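Local coordinates for adenosyl-chloride synthase (Thermotoga maritima, PDB 2ZBV), which binds adenosine and probably acts on S-adenosyl-L-methionine as an adenosyl-chloride synthase, a member of the SAM hydrolase and SAM-dependent halogenase family, at residues Val66-Val71 with Asp130-Val135; Val15-Ala20 with Phe124-Arg129; Lys76-Lys81 with Gly94-Val99. One frame throughout, in Å; residues are numbered along the deposited sequence.

Interaction 1: Val66-Val71 with Asp130-Val135; sequences VVDYGV and DIFAPV. With ADN (adenosine), chain D.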
ATOM      1  N   VAL A  66      15.889  -4.253   1.641  1.00 15.92           N
ATOM      2  CA  VAL A  66      16.458  -3.257   2.524  1.00 15.90           C
ATOM      3  C   VAL A  66      15.775  -3.066   3.877  1.00 16.35           C
ATOM      4  O   VAL A  66      14.832  -2.281   4.019  1.00 16.93           O
ATOM      5  CB  VAL A  66      16.542  -1.874   1.817  1.00 16.93           C
ATOM      6  CG1 VAL A  66      17.335  -0.894   2.677  1.00 18.07           C
ATOM      7  CG2 VAL A  66      17.210  -2.020   0.451  1.00 16.18           C
ATOM      8  N   VAL A  67      16.265  -3.817   4.858  1.00 16.88           N
ATOM      9  CA  VAL A  67      15.848  -3.735   6.264  1.00 17.85           C
ATOM     10  C   VAL A  67      17.278  -3.578   6.759  1.00 19.63           C
ATOM     11  O   VAL A  67      18.006  -4.556   6.960  1.00 20.41           O
ATOM     12  CB  VAL A  67      15.222  -5.040   6.761  1.00 17.25           C
ATOM     13  CG1 VAL A  67      14.817  -4.892   8.229  1.00 18.85           C
ATOM     14  CG2 VAL A  67      14.002  -5.375   5.911  1.00 19.88           C
ATOM     15  N   ASP A  68      17.674  -2.327   6.941  1.00 19.67           N
ATOM     16  CA  ASP A  68      19.060  -2.008   7.238  1.00 19.44           C
ATOM     17  C   ASP A  68      19.314  -1.060   8.415  1.00 19.59           C
ATOM     18  O   ASP A  68      19.687   0.091   8.224  1.00 19.94           O
ATOM     19  CB  ASP A  68      19.606  -1.442   5.916  1.00 18.73           C
ATOM     20  CG  ASP A  68      21.089  -1.229   5.911  1.00 18.80           C
ATOM     21  OD1 ASP A  68      21.806  -1.844   6.729  1.00 19.67           O
ATOM     22  OD2 ASP A  68      21.528  -0.448   5.039  1.00 18.18           O
ATOM     23  N   TYR A  69      19.138  -1.550   9.639  1.00 20.74           N
ATOM     24  CA  TYR A  69      19.351  -0.706  10.819  1.00 20.51           C
ATOM     25  C   TYR A  69      20.803  -0.246  10.945  1.00 19.97           C
ATOM     26  O   TYR A  69      21.085   0.767  11.585  1.00 19.84           O
ATOM     27  CB  TYR A  69      18.940  -1.462  12.089  1.00 20.93           C
ATOM     28  CG  TYR A  69      19.711  -2.752  12.298  1.00 23.72           C
ATOM     29  CD1 TYR A  69      20.937  -2.760  12.960  1.00 26.49           C
ATOM     30  CD2 TYR A  69      19.226  -3.959  11.797  1.00 23.74           C
ATOM     31  CE1 TYR A  69      21.669  -3.942  13.117  1.00 25.98           C
ATOM     32  CE2 TYR A  69      19.943  -5.143  11.943  1.00 28.10           C
ATOM     33  CZ  TYR A  69      21.162  -5.129  12.601  1.00 29.60           C
ATOM     34  OH  TYR A  69      21.878  -6.299  12.717  1.00 32.29           O
ATOM     35  N   GLY A  70      21.725  -0.988  10.334  1.00 21.14           N
ATOM     36  CA  GLY A  70      23.135  -0.633  10.414  1.00 17.98           C
ATOM     37  C   GLY A  70      23.595   0.229   9.255  1.00 19.68           C
ATOM     38  O   GLY A  70      24.795   0.348   8.986  1.00 18.46           O
ATOM     39  N   VAL A  71      22.637   0.837   8.565  1.00 19.63           N
ATOM     40  CA  VAL A  71      22.948   1.687   7.431  1.00 18.81           C
ATOM     41  C   VAL A  71      23.981   2.743   7.851  1.00 21.46           C
ATOM     42  O   VAL A  71      23.858   3.362   8.909  1.00 20.20           O
ATOM     43  CB  VAL A  71      21.663   2.378   6.894  1.00 20.91           C
ATOM     44  CG1 VAL A  71      21.090   3.331   7.956  1.00 17.65           C
ATOM     45  CG2 VAL A  71      21.962   3.115   5.597  1.00 16.40           C
ATOM     46  N   ASP A 130      20.457   5.371  -2.507  1.00 19.16           N
ATOM     47  CA  ASP A 130      21.720   5.740  -3.129  1.00 22.19           C
ATOM     48  C   ASP A 130      22.646   4.639  -3.601  1.00 21.48           C
ATOM     49  O   ASP A 130      23.489   4.879  -4.469  1.00 19.60           O
ATOM     50  CB  ASP A 130      22.493   6.668  -2.188  1.00 21.62           C
ATOM     51  CG  ASP A 130      21.690   7.890  -1.797  1.00 23.69           C
ATOM     52  OD1 ASP A 130      20.832   8.311  -2.603  1.00 24.36           O
ATOM     53  OD2 ASP A 130      21.921   8.434  -0.693  1.00 21.63           O
ATOM     54  N   ILE A 131      22.492   3.443  -3.044  1.00 20.89           N
ATOM     55  CA  ILE A 131      23.357   2.328  -3.405  1.00 20.95           C
ATOM     56  C   ILE A 131      22.629   1.050  -3.825  1.00 22.57           C
ATOM     57  O   ILE A 131      22.889   0.508  -4.900  1.00 20.28           O
ATOM     58  CB  ILE A 131      24.301   1.978  -2.236  1.00 21.35           C
ATOM     59  CG1 ILE A 131      25.139   3.205  -1.848  1.00 24.34           C
ATOM     60  CG2 ILE A 131      25.194   0.797  -2.626  1.00 21.93           C
ATOM     61  CD1 ILE A 131      26.115   2.958  -0.685  1.00 23.14           C
ATOM     62  N   PHE A 132      21.726   0.565  -2.975  1.00 20.91           N
ATOM     63  CA  PHE A 132      21.003  -0.672  -3.264  1.00 18.86           C
ATOM     64  C   PHE A 132      20.063  -0.631  -4.456  1.00 19.53           C
ATOM     65  O   PHE A 132      20.135  -1.495  -5.333  1.00 18.78           O
ATOM     66  CB  PHE A 132      20.226  -1.133  -2.024  1.00 18.45           C
ATOM     67  CG  PHE A 132      21.106  -1.518  -0.868  1.00 20.54           C
ATOM     68  CD1 PHE A 132      22.090  -2.492  -1.022  1.00 18.76           C
ATOM     69  CD2 PHE A 132      20.945  -0.914   0.375  1.00 20.90           C
ATOM     70  CE1 PHE A 132      22.905  -2.857   0.044  1.00 19.98           C
ATOM     71  CE2 PHE A 132      21.755  -1.270   1.455  1.00 21.84           C
ATOM     72  CZ  PHE A 132      22.735  -2.242   1.291  1.00 22.88           C
ATOM     73  N   ALA A 133      19.177   0.362  -4.491  1.00 17.89           N
ATOM     74  CA  ALA A 133      18.221   0.459  -5.587  1.00 18.17           C
ATOM     75  C   ALA A 133      18.903   0.574  -6.948  1.00 20.02           C
ATOM     76  O   ALA A 133      18.605  -0.192  -7.857  1.00 20.68           O
ATOM     77  CB  ALA A 133      17.265   1.641  -5.364  1.00 14.94           C
ATOM     78  N   PRO A 134      19.833   1.529  -7.108  1.00 19.88           N
ATOM     79  CA  PRO A 134      20.482   1.633  -8.420  1.00 20.03           C
ATOM     80  C   PRO A 134      21.245   0.371  -8.819  1.00 21.11           C
ATOM     81  O   PRO A 134      21.259  -0.010  -9.994  1.00 21.95           O
ATOM     82  CB  PRO A 134      21.375   2.872  -8.271  1.00 21.48           C
ATOM     83  CG  PRO A 134      21.623   2.966  -6.782  1.00 21.89           C
ATOM     84  CD  PRO A 134      20.272   2.613  -6.212  1.00 20.41           C
ATOM     85  N   VAL A 135      21.874  -0.284  -7.849  1.00 19.22           N
ATOM     86  CA  VAL A 135      22.600  -1.512  -8.138  1.00 20.08           C
ATOM     87  C   VAL A 135      21.631  -2.585  -8.643  1.00 21.90           C
ATOM     88  O   VAL A 135      21.906  -3.265  -9.642  1.00 21.59           O
ATOM     89  CB  VAL A 135      23.356  -2.015  -6.891  1.00 20.11           C
ATOM     90  CG1 VAL A 135      23.784  -3.465  -7.074  1.00 18.08           C
ATOM     91  CG2 VAL A 135      24.593  -1.142  -6.667  1.00 21.01           C
TER
HETATM   92  O5' ADN D 501      18.270   3.382   5.018  1.00 22.12           O
HETATM   93  C5' ADN D 501      17.035   2.699   5.260  1.00 20.69           C
HETATM   94  C4' ADN D 501      17.129   1.932   6.577  1.00 19.81           C
HETATM   95  O4' ADN D 501      17.339   2.819   7.717  1.00 17.73           O
HETATM   96  C3' ADN D 501      15.844   1.135   6.903  1.00 16.55           C
HETATM   97  O3' ADN D 501      15.917  -0.185   6.367  1.00 19.93           O
HETATM   98  C2' ADN D 501      15.790   1.179   8.446  1.00 19.19           C
HETATM   99  O2' ADN D 501      15.866  -0.129   9.015  1.00 17.99           O
HETATM  100  C1' ADN D 501      16.969   2.047   8.878  1.00 17.27           C
HETATM  101  N9  ADN D 501      16.565   2.933   9.984  1.00 20.47           N
HETATM  102  C8  ADN D 501      15.672   3.981   9.902  1.00 19.77           C
HETATM  103  N7  ADN D 501      15.535   4.551  11.060  1.00 18.41           N
HETATM  104  C5  ADN D 501      16.320   3.920  11.961  1.00 19.57           C
HETATM  105  C6  ADN D 501      16.582   4.084  13.350  1.00 19.16           C
HETATM  106  N6  ADN D 501      15.957   5.091  14.074  1.00 16.63           N
HETATM  107  N1  ADN D 501      17.454   3.238  13.944  1.00 20.32           N
HETATM  108  C2  ADN D 501      18.073   2.255  13.259  1.00 20.88           C
HETATM  109  N3  ADN D 501      17.854   2.069  11.954  1.00 18.01           N
HETATM  110  C4  ADN D 501      16.997   2.867  11.277  1.00 18.01           C
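The nearest CA atoms across the contact are those of Val66 and Phe132, 7.8 Å apart, and side chains bridge the gap. Residues 66-71 leave the end of strand 62-66 and close in a type I turn, Asp68 to Val71; residues 130-135 are helical, with a wider pi-type turn at 130-132 and a kink at Pro134. With CG1 of Val66 anti to the backbone N (chi1 -171°), CG2 is left beside that N and comes obliquely onto the Phe132 ring, 3.9 Å from Phe132 CD2, while Val66 CG1 lies 4.0 Å from adenosine O3'. This is one wall of the adenosine pocket, off the ends of parallel strands 2-6 and 62-66 in the N-terminal domain. The backbone N of Asp68 gives adenosine O3' a nearly straight hydrogen bond (2.8 Å, 167° at the hydrogen). Asp68 OD2 comes to the edge of the ring, near its plane, 3.7 Å from Phe132 CE2, with carboxylate and ring planes 72° apart. OD2 also forms a salt bridge with Arg75, which probably balances the buried charge, and the slightly positive C-H edge probably suits it. Val71 CG2 lies 3.7 Å from adenosine O5', and Val71 packs on Phe220 of the second subunit.

Interaction 2: Val15-Ala20 with Phe124-Arg129; sequences VGVAKA and FTFHGR. With ADN (adenosine), chain D.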
ATOM      1  N   VAL A  15       9.736   4.757  -0.275  1.00 15.69           N
ATOM      2  CA  VAL A  15       9.559   3.745  -1.300  1.00 15.76           C
ATOM      3  C   VAL A  15       9.468   4.393  -2.678  1.00 16.11           C
ATOM      4  O   VAL A  15      10.125   3.952  -3.619  1.00 17.31           O
ATOM      5  CB  VAL A  15       8.300   2.902  -1.035  1.00 15.54           C
ATOM      6  CG1 VAL A  15       7.977   2.055  -2.253  1.00 13.80           C
ATOM      7  CG2 VAL A  15       8.537   2.011   0.185  1.00 13.58           C
ATOM      8  N   GLY A  16       8.669   5.449  -2.784  1.00 15.60           N
ATOM      9  CA  GLY A  16       8.516   6.132  -4.058  1.00 16.14           C
ATOM     10  C   GLY A  16       9.804   6.704  -4.637  1.00 17.97           C
ATOM     11  O   GLY A  16      10.030   6.600  -5.844  1.00 16.50           O
ATOM     12  N   VAL A  17      10.653   7.310  -3.806  1.00 18.07           N
ATOM     13  CA  VAL A  17      11.895   7.883  -4.335  1.00 18.15           C
ATOM     14  C   VAL A  17      12.852   6.808  -4.828  1.00 17.18           C
ATOM     15  O   VAL A  17      13.576   7.024  -5.789  1.00 16.38           O
ATOM     16  CB  VAL A  17      12.618   8.794  -3.300  1.00 19.43           C
ATOM     17  CG1 VAL A  17      11.760  10.005  -2.996  1.00 17.24           C
ATOM     18  CG2 VAL A  17      12.913   8.035  -2.027  1.00 21.42           C
ATOM     19  N   ALA A  18      12.853   5.652  -4.165  1.00 17.63           N
ATOM     20  CA  ALA A  18      13.703   4.542  -4.577  1.00 18.44           C
ATOM     21  C   ALA A  18      13.212   4.026  -5.926  1.00 18.67           C
ATOM     22  O   ALA A  18      14.013   3.649  -6.785  1.00 18.71           O
ATOM     23  CB  ALA A  18      13.657   3.422  -3.554  1.00 21.24           C
ATOM     24  N   LYS A  19      11.899   4.013  -6.114  1.00 16.98           N
ATOM     25  CA  LYS A  19      11.330   3.547  -7.380  1.00 20.18           C
ATOM     26  C   LYS A  19      11.675   4.531  -8.491  1.00 20.82           C
ATOM     27  O   LYS A  19      11.940   4.134  -9.631  1.00 20.53           O
ATOM     28  CB  LYS A  19       9.811   3.397  -7.263  1.00 19.66           C
ATOM     29  CG  LYS A  19       9.374   2.181  -6.454  1.00 21.35           C
ATOM     30  CD  LYS A  19       7.871   1.990  -6.544  1.00 21.16           C
ATOM     31  CE  LYS A  19       7.419   0.750  -5.783  1.00 25.01           C
ATOM     32  NZ  LYS A  19       5.933   0.619  -5.832  1.00 21.40           N
ATOM     33  N   ALA A  20      11.670   5.818  -8.149  1.00 19.63           N
ATOM     34  CA  ALA A  20      12.003   6.863  -9.112  1.00 21.72           C
ATOM     35  C   ALA A  20      13.444   6.673  -9.570  1.00 21.61           C
ATOM     36  O   ALA A  20      13.741   6.783 -10.757  1.00 23.89           O
ATOM     37  CB  ALA A  20      11.825   8.237  -8.483  1.00 21.25           C
ATOM     38  N   PHE A 124      24.238   9.197   4.430  1.00 27.07           N
ATOM     39  CA  PHE A 124      24.719   8.283   5.456  1.00 27.52           C
ATOM     40  C   PHE A 124      23.669   7.283   5.905  1.00 27.68           C
ATOM     41  O   PHE A 124      24.006   6.175   6.307  1.00 28.38           O
ATOM     42  CB  PHE A 124      25.192   9.048   6.698  1.00 29.89           C
ATOM     43  CG  PHE A 124      26.269  10.051   6.423  1.00 32.01           C
ATOM     44  CD1 PHE A 124      27.441   9.674   5.774  1.00 32.61           C
ATOM     45  CD2 PHE A 124      26.118  11.375   6.827  1.00 32.03           C
ATOM     46  CE1 PHE A 124      28.450  10.605   5.531  1.00 35.32           C
ATOM     47  CE2 PHE A 124      27.119  12.317   6.590  1.00 33.46           C
ATOM     48  CZ  PHE A 124      28.288  11.933   5.942  1.00 34.87           C
ATOM     49  N   THR A 125      22.398   7.663   5.835  1.00 25.04           N
ATOM     50  CA  THR A 125      21.349   6.780   6.322  1.00 25.45           C
ATOM     51  C   THR A 125      20.285   6.284   5.337  1.00 23.73           C
ATOM     52  O   THR A 125      19.248   5.779   5.761  1.00 23.36           O
ATOM     53  CB  THR A 125      20.640   7.432   7.533  1.00 26.48           C
ATOM     54  OG1 THR A 125      20.065   8.683   7.141  1.00 27.79           O
ATOM     55  CG2 THR A 125      21.647   7.690   8.661  1.00 29.54           C
ATOM     56  N   PHE A 126      20.530   6.418   4.036  1.00 22.11           N
ATOM     57  CA  PHE A 126      19.562   5.936   3.047  1.00 21.03           C
ATOM     58  C   PHE A 126      20.261   5.250   1.870  1.00 20.36           C
ATOM     59  O   PHE A 126      20.073   5.628   0.713  1.00 20.82           O
ATOM     60  CB  PHE A 126      18.685   7.090   2.541  1.00 20.03           C
ATOM     61  CG  PHE A 126      17.400   6.642   1.866  1.00 18.34           C
ATOM     62  CD1 PHE A 126      16.979   5.314   1.928  1.00 20.21           C
ATOM     63  CD2 PHE A 126      16.605   7.559   1.189  1.00 20.10           C
ATOM     64  CE1 PHE A 126      15.778   4.906   1.322  1.00 20.60           C
ATOM     65  CE2 PHE A 126      15.405   7.167   0.580  1.00 20.58           C
ATOM     66  CZ  PHE A 126      14.993   5.835   0.649  1.00 20.12           C
ATOM     67  N   HIS A 127      21.075   4.244   2.174  1.00 20.59           N
ATOM     68  CA  HIS A 127      21.781   3.503   1.137  1.00 20.45           C
ATOM     69  C   HIS A 127      20.759   2.790   0.250  1.00 21.15           C
ATOM     70  O   HIS A 127      21.041   2.464  -0.901  1.00 21.74           O
ATOM     71  CB  HIS A 127      22.747   2.495   1.765  1.00 22.58           C
ATOM     72  CG  HIS A 127      23.969   3.118   2.370  1.00 22.85           C
ATOM     73  ND1 HIS A 127      24.157   4.482   2.434  1.00 24.55           N
ATOM     74  CD2 HIS A 127      25.060   2.562   2.951  1.00 22.95           C
ATOM     75  CE1 HIS A 127      25.311   4.741   3.027  1.00 22.08           C
ATOM     76  NE2 HIS A 127      25.878   3.593   3.351  1.00 22.56           N
ATOM     77  N   GLY A 128      19.561   2.562   0.788  1.00 20.86           N
ATOM     78  CA  GLY A 128      18.521   1.919   0.005  1.00 18.99           C
ATOM     79  C   GLY A 128      18.274   2.664  -1.300  1.00 19.85           C
ATOM     80  O   GLY A 128      18.052   2.048  -2.344  1.00 20.22           O
ATOM     81  N   ARG A 129      18.312   3.991  -1.246  1.00 19.39           N
ATOM     82  CA  ARG A 129      18.094   4.825  -2.436  1.00 20.49           C
ATOM     83  C   ARG A 129      19.374   5.099  -3.230  1.00 21.30           C
ATOM     84  O   ARG A 129      19.375   5.063  -4.464  1.00 18.87           O
ATOM     85  CB  ARG A 129      17.500   6.187  -2.039  1.00 18.64           C
ATOM     86  CG  ARG A 129      17.430   7.207  -3.186  1.00 19.89           C
ATOM     87  CD  ARG A 129      17.215   8.640  -2.678  1.00 20.61           C
ATOM     88  NE  ARG A 129      18.380   9.139  -1.946  1.00 19.90           N
ATOM     89  CZ  ARG A 129      18.375  10.208  -1.151  1.00 24.32           C
ATOM     90  NH1 ARG A 129      17.261  10.910  -0.975  1.00 21.22           N
ATOM     91  NH2 ARG A 129      19.488  10.566  -0.520  1.00 22.09           N
TER
HETATM   92  O5' ADN D 501      18.270   3.382   5.018  1.00 22.12           O
HETATM   93  C5' ADN D 501      17.035   2.699   5.260  1.00 20.69           C
HETATM   94  C4' ADN D 501      17.129   1.932   6.577  1.00 19.81           C
HETATM   95  O4' ADN D 501      17.339   2.819   7.717  1.00 17.73           O
HETATM   96  C3' ADN D 501      15.844   1.135   6.903  1.00 16.55           C
HETATM   97  O3' ADN D 501      15.917  -0.185   6.367  1.00 19.93           O
HETATM   98  C2' ADN D 501      15.790   1.179   8.446  1.00 19.19           C
HETATM   99  O2' ADN D 501      15.866  -0.129   9.015  1.00 17.99           O
HETATM  100  C1' ADN D 501      16.969   2.047   8.878  1.00 17.27           C
HETATM  101  N9  ADN D 501      16.565   2.933   9.984  1.00 20.47           N
HETATM  102  C8  ADN D 501      15.672   3.981   9.902  1.00 19.77           C
HETATM  103  N7  ADN D 501      15.535   4.551  11.060  1.00 18.41           N
HETATM  104  C5  ADN D 501      16.320   3.920  11.961  1.00 19.57           C
HETATM  105  C6  ADN D 501      16.582   4.084  13.350  1.00 19.16           C
HETATM  106  N6  ADN D 501      15.957   5.091  14.074  1.00 16.63           N
HETATM  107  N1  ADN D 501      17.454   3.238  13.944  1.00 20.32           N
HETATM  108  C2  ADN D 501      18.073   2.255  13.259  1.00 20.88           C
HETATM  109  N3  ADN D 501      17.854   2.069  11.954  1.00 18.01           N
HETATM  110  C4  ADN D 501      16.997   2.867  11.277  1.00 18.01           C
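The 5'-hydroxyl end of the adenosine pocket is bounded by Phe126, and behind that ring Val17 of helix 14-25 packs against it. The contact is made at the ring edge: Val17 CG2 lies near the ring plane, 3.7 Å from Phe126 CE2 and 4.0 Å from Phe126 CZ. A chi1 of -65° puts CG1 of Val17 anti to the carbonyl carbon and leaves CG2 between N and C, turned toward the aromatic edge. Across the ring from CE2, Phe126 CD1 lies 3.9 Å from adenosine O5', approached obliquely, so the ring spans from the helix to the ligand. Just before it, Thr125 O accepts a 2.7 Å hydrogen bond from adenosine O5'. Phe126 is also the N-cap residue of helix 127-140, its carbonyl O taking the bond from Arg129 N, and this first turn folds Arg129 back over the ring. Arg129 CB stands 3.4 Å above the ring plane, over its centre. A bend at chi3 (68°) then brings the guanidinium round so that one of its faces looks at the ring rim, with Phe126 CD2 3.8 Å above the guanidinium plane. In this alpha/beta N-terminal domain, the Val17-Phe126 contact joins helix 14-25 to the start of helix 127-140. Trp8, another adenosine-binding residue, meets the Phe126 ring edge-to-face. NH1 of Arg129 forms a salt bridge with Asp56 and a hydrogen bond to Ser234 O, both of the second subunit; Val17 packs on the same Asp56.

Interaction 3: Lys76-Lys81 with Gly94-Val99; sequences KAIVMK and GVLTVV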
ATOM      1  N   LYS A  76      28.862  -4.484   5.629  1.00 23.10           N
ATOM      2  CA  LYS A  76      29.026  -4.574   4.183  1.00 22.86           C
ATOM      3  C   LYS A  76      27.715  -4.533   3.407  1.00 21.78           C
ATOM      4  O   LYS A  76      26.676  -4.980   3.891  1.00 21.75           O
ATOM      5  CB  LYS A  76      29.772  -5.868   3.821  1.00 25.82           C
ATOM      6  CG  LYS A  76      31.213  -5.956   4.360  1.00 30.14           C
ATOM      7  CD  LYS A  76      31.825  -7.320   4.033  1.00 33.99           C
ATOM      8  CE  LYS A  76      33.199  -7.517   4.678  1.00 36.14           C
ATOM      9  NZ  LYS A  76      34.253  -6.650   4.078  1.00 37.01           N
ATOM     10  N   ALA A  77      27.789  -3.985   2.202  1.00 21.78           N
ATOM     11  CA  ALA A  77      26.660  -3.910   1.288  1.00 22.87           C
ATOM     12  C   ALA A  77      27.016  -5.030   0.313  1.00 23.92           C
ATOM     13  O   ALA A  77      28.127  -5.052  -0.219  1.00 23.96           O
ATOM     14  CB  ALA A  77      26.646  -2.567   0.579  1.00 21.93           C
ATOM     15  N   ILE A  78      26.093  -5.955   0.079  1.00 23.27           N
ATOM     16  CA  ILE A  78      26.397  -7.093  -0.784  1.00 22.40           C
ATOM     17  C   ILE A  78      25.342  -7.460  -1.819  1.00 23.32           C
ATOM     18  O   ILE A  78      24.222  -6.946  -1.811  1.00 21.83           O
ATOM     19  CB  ILE A  78      26.635  -8.371   0.066  1.00 21.63           C
ATOM     20  CG1 ILE A  78      25.356  -8.720   0.835  1.00 19.77           C
ATOM     21  CG2 ILE A  78      27.769  -8.158   1.059  1.00 21.69           C
ATOM     22  CD1 ILE A  78      25.413 -10.059   1.552  1.00 20.36           C
ATOM     23  N   VAL A  79      25.735  -8.361  -2.720  1.00 23.10           N
ATOM     24  CA  VAL A  79      24.854  -8.895  -3.758  1.00 23.19           C
ATOM     25  C   VAL A  79      25.143 -10.394  -3.757  1.00 24.26           C
ATOM     26  O   VAL A  79      26.285 -10.815  -3.960  1.00 22.46           O
ATOM     27  CB  VAL A  79      25.153  -8.335  -5.173  1.00 24.11           C
ATOM     28  CG1 VAL A  79      24.275  -9.046  -6.188  1.00 21.15           C
ATOM     29  CG2 VAL A  79      24.884  -6.838  -5.232  1.00 19.44           C
HETATM   30  N   MSE A  80      24.110 -11.194  -3.511  1.00 23.04           N
HETATM   31  CA  MSE A  80      24.257 -12.644  -3.456  1.00 24.55           C
HETATM   32  C   MSE A  80      23.549 -13.322  -4.619  1.00 26.81           C
HETATM   33  O   MSE A  80      22.500 -12.859  -5.088  1.00 25.85           O
HETATM   34  CB  MSE A  80      23.694 -13.177  -2.127  1.00 24.85           C
HETATM   35  CG  MSE A  80      23.758 -14.701  -1.952  1.00 27.62           C
HETATM   36 SE   MSE A  80      22.693 -15.359  -0.475  1.00 33.01          SE
HETATM   37  CE  MSE A  80      23.973 -15.156   0.929  1.00 28.30           C
ATOM     38  N   LYS A  81      24.149 -14.404  -5.104  1.00 26.52           N
ATOM     39  CA  LYS A  81      23.564 -15.184  -6.184  1.00 26.98           C
ATOM     40  C   LYS A  81      23.339 -16.566  -5.594  1.00 26.29           C
ATOM     41  O   LYS A  81      24.270 -17.196  -5.084  1.00 27.64           O
ATOM     42  CB  LYS A  81      24.507 -15.283  -7.381  1.00 29.76           C
ATOM     43  CG  LYS A  81      23.913 -16.039  -8.563  1.00 31.02           C
ATOM     44  CD  LYS A  81      24.957 -16.289  -9.645  1.00 34.99           C
ATOM     45  CE  LYS A  81      24.414 -17.190 -10.748  1.00 35.12           C
ATOM     46  NZ  LYS A  81      25.502 -17.635 -11.683  1.00 37.58           N
ATOM     47  N   GLY A  94      22.347 -10.456   7.749  1.00 20.65           N
ATOM     48  CA  GLY A  94      21.620 -11.679   8.035  1.00 18.63           C
ATOM     49  C   GLY A  94      20.246 -11.789   7.390  1.00 20.54           C
ATOM     50  O   GLY A  94      19.615 -12.841   7.477  1.00 19.35           O
ATOM     51  N   VAL A  95      19.768 -10.726   6.744  1.00 19.58           N
ATOM     52  CA  VAL A  95      18.453 -10.786   6.110  1.00 20.14           C
ATOM     53  C   VAL A  95      18.379 -11.864   5.011  1.00 21.80           C
ATOM     54  O   VAL A  95      17.307 -12.415   4.739  1.00 20.19           O
ATOM     55  CB  VAL A  95      18.021  -9.392   5.543  1.00 19.88           C
ATOM     56  CG1 VAL A  95      18.900  -8.975   4.349  1.00 17.88           C
ATOM     57  CG2 VAL A  95      16.549  -9.439   5.143  1.00 19.61           C
ATOM     58  N   LEU A  96      19.519 -12.192   4.403  1.00 23.40           N
ATOM     59  CA  LEU A  96      19.554 -13.211   3.348  1.00 22.49           C
ATOM     60  C   LEU A  96      19.824 -14.613   3.886  1.00 23.32           C
ATOM     61  O   LEU A  96      20.091 -15.536   3.114  1.00 23.72           O
ATOM     62  CB  LEU A  96      20.622 -12.868   2.303  1.00 21.86           C
ATOM     63  CG  LEU A  96      20.451 -11.530   1.576  1.00 21.81           C
ATOM     64  CD1 LEU A  96      21.554 -11.357   0.537  1.00 22.52           C
ATOM     65  CD2 LEU A  96      19.068 -11.476   0.922  1.00 19.97           C
ATOM     66  N   THR A  97      19.741 -14.769   5.204  1.00 23.42           N
ATOM     67  CA  THR A  97      19.995 -16.054   5.849  1.00 24.54           C
ATOM     68  C   THR A  97      19.169 -17.228   5.322  1.00 25.67           C
ATOM     69  O   THR A  97      19.726 -18.285   5.001  1.00 24.66           O
ATOM     70  CB  THR A  97      19.767 -15.968   7.373  1.00 26.33           C
ATOM     71  OG1 THR A  97      20.775 -15.144   7.963  1.00 28.27           O
ATOM     72  CG2 THR A  97      19.824 -17.350   8.010  1.00 28.03           C
ATOM     73  N   VAL A  98      17.851 -17.049   5.231  1.00 23.56           N
ATOM     74  CA  VAL A  98      16.982 -18.129   4.779  1.00 21.36           C
ATOM     75  C   VAL A  98      17.167 -18.521   3.310  1.00 21.70           C
ATOM     76  O   VAL A  98      17.284 -19.706   3.005  1.00 18.86           O
ATOM     77  CB  VAL A  98      15.487 -17.807   5.058  1.00 23.08           C
ATOM     78  CG1 VAL A  98      14.631 -19.053   4.810  1.00 19.87           C
ATOM     79  CG2 VAL A  98      15.309 -17.333   6.509  1.00 20.82           C
ATOM     80  N   VAL A  99      17.198 -17.555   2.394  1.00 19.90           N
ATOM     81  CA  VAL A  99      17.391 -17.914   0.987  1.00 20.93           C
ATOM     82  C   VAL A  99      18.747 -18.594   0.789  1.00 22.00           C
ATOM     83  O   VAL A  99      18.861 -19.545   0.014  1.00 21.06           O
ATOM     84  CB  VAL A  99      17.313 -16.693   0.044  1.00 19.52           C
ATOM     85  CG1 VAL A  99      15.873 -16.221  -0.073  1.00 22.75           C
ATOM     86  CG2 VAL A  99      18.227 -15.570   0.552  1.00 21.02           C
TER
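Leu96 meets both Ile78 and Met80, and the chain prepares for this at Gly94. Gly94, at a positive phi (99°) that the lack of a side chain makes easy, opens a type I turn that runs to Thr97. Its carbonyl O is gripped twice by Thr97: by the backbone N at 3.0 Å and by the side-chain OG1 at 2.6 Å, the latter tilted 18° from the carbonyl plane. Val95 follows, turned to Ala46 of helix 43-54 and Ala90 of strand 87-91, its N bonded to Asn93 OD1. Leu96, the N-cap of helix 97-103, points at strand 77-82. A single methyl does the touching: Leu96 CD1 lies 3.9 Å from CB of Met80, present as selenomethionine, alongside the root of that side chain, and 4.2 Å from Ile78 CD1, which it meets tip to tip. The second torsion of Leu96, extended at -178°, carries that methyl out to the strand. Phe88 and Leu50 also pack on Leu96. Thr97 points the other way, and its OG1 has a second bond, with Leu158 N. Val98 faces helix 43-54, while Val99 turns back to Phe88. The topology is a beta-alpha-beta crossover: helix 97-103 joins strand 87-91 to the parallel strand 105-110, and the antiparallel strand 77-82 lies between them. Val79, on the reverse face of the strand, packs on helix 127-140. Apolar carbons alone meet across the contact, with no hydrogen bond between the segments, so it rests on dispersion and burial; the directional bonding stays within the turn, where it probably helps set how Leu96 is presented.

From the N terminus, helix 14-25 supplies residues 15-20, which wait for their partner until residues 124-129, where interaction 2 closes the longest loop. Inside that span comes 66-71, whose partner at 130-135 lies just beyond the second half of interaction 2; the two contacts therefore cross. Interaction 3 closes a short loop, 76-81 back to 94-99, wholly within both. Interactions 1 and 2 share helix 127-140, joined by probable hydrogen bonds from Phe132 N to His127 O and Ala133 N to Gly128 O, and both reach adenosine and the second subunit. Interaction 3 lies on the other face of strand 77-82 from that helix; Ala77 and Val79, on the helix side, pack on Phe132 and Val135.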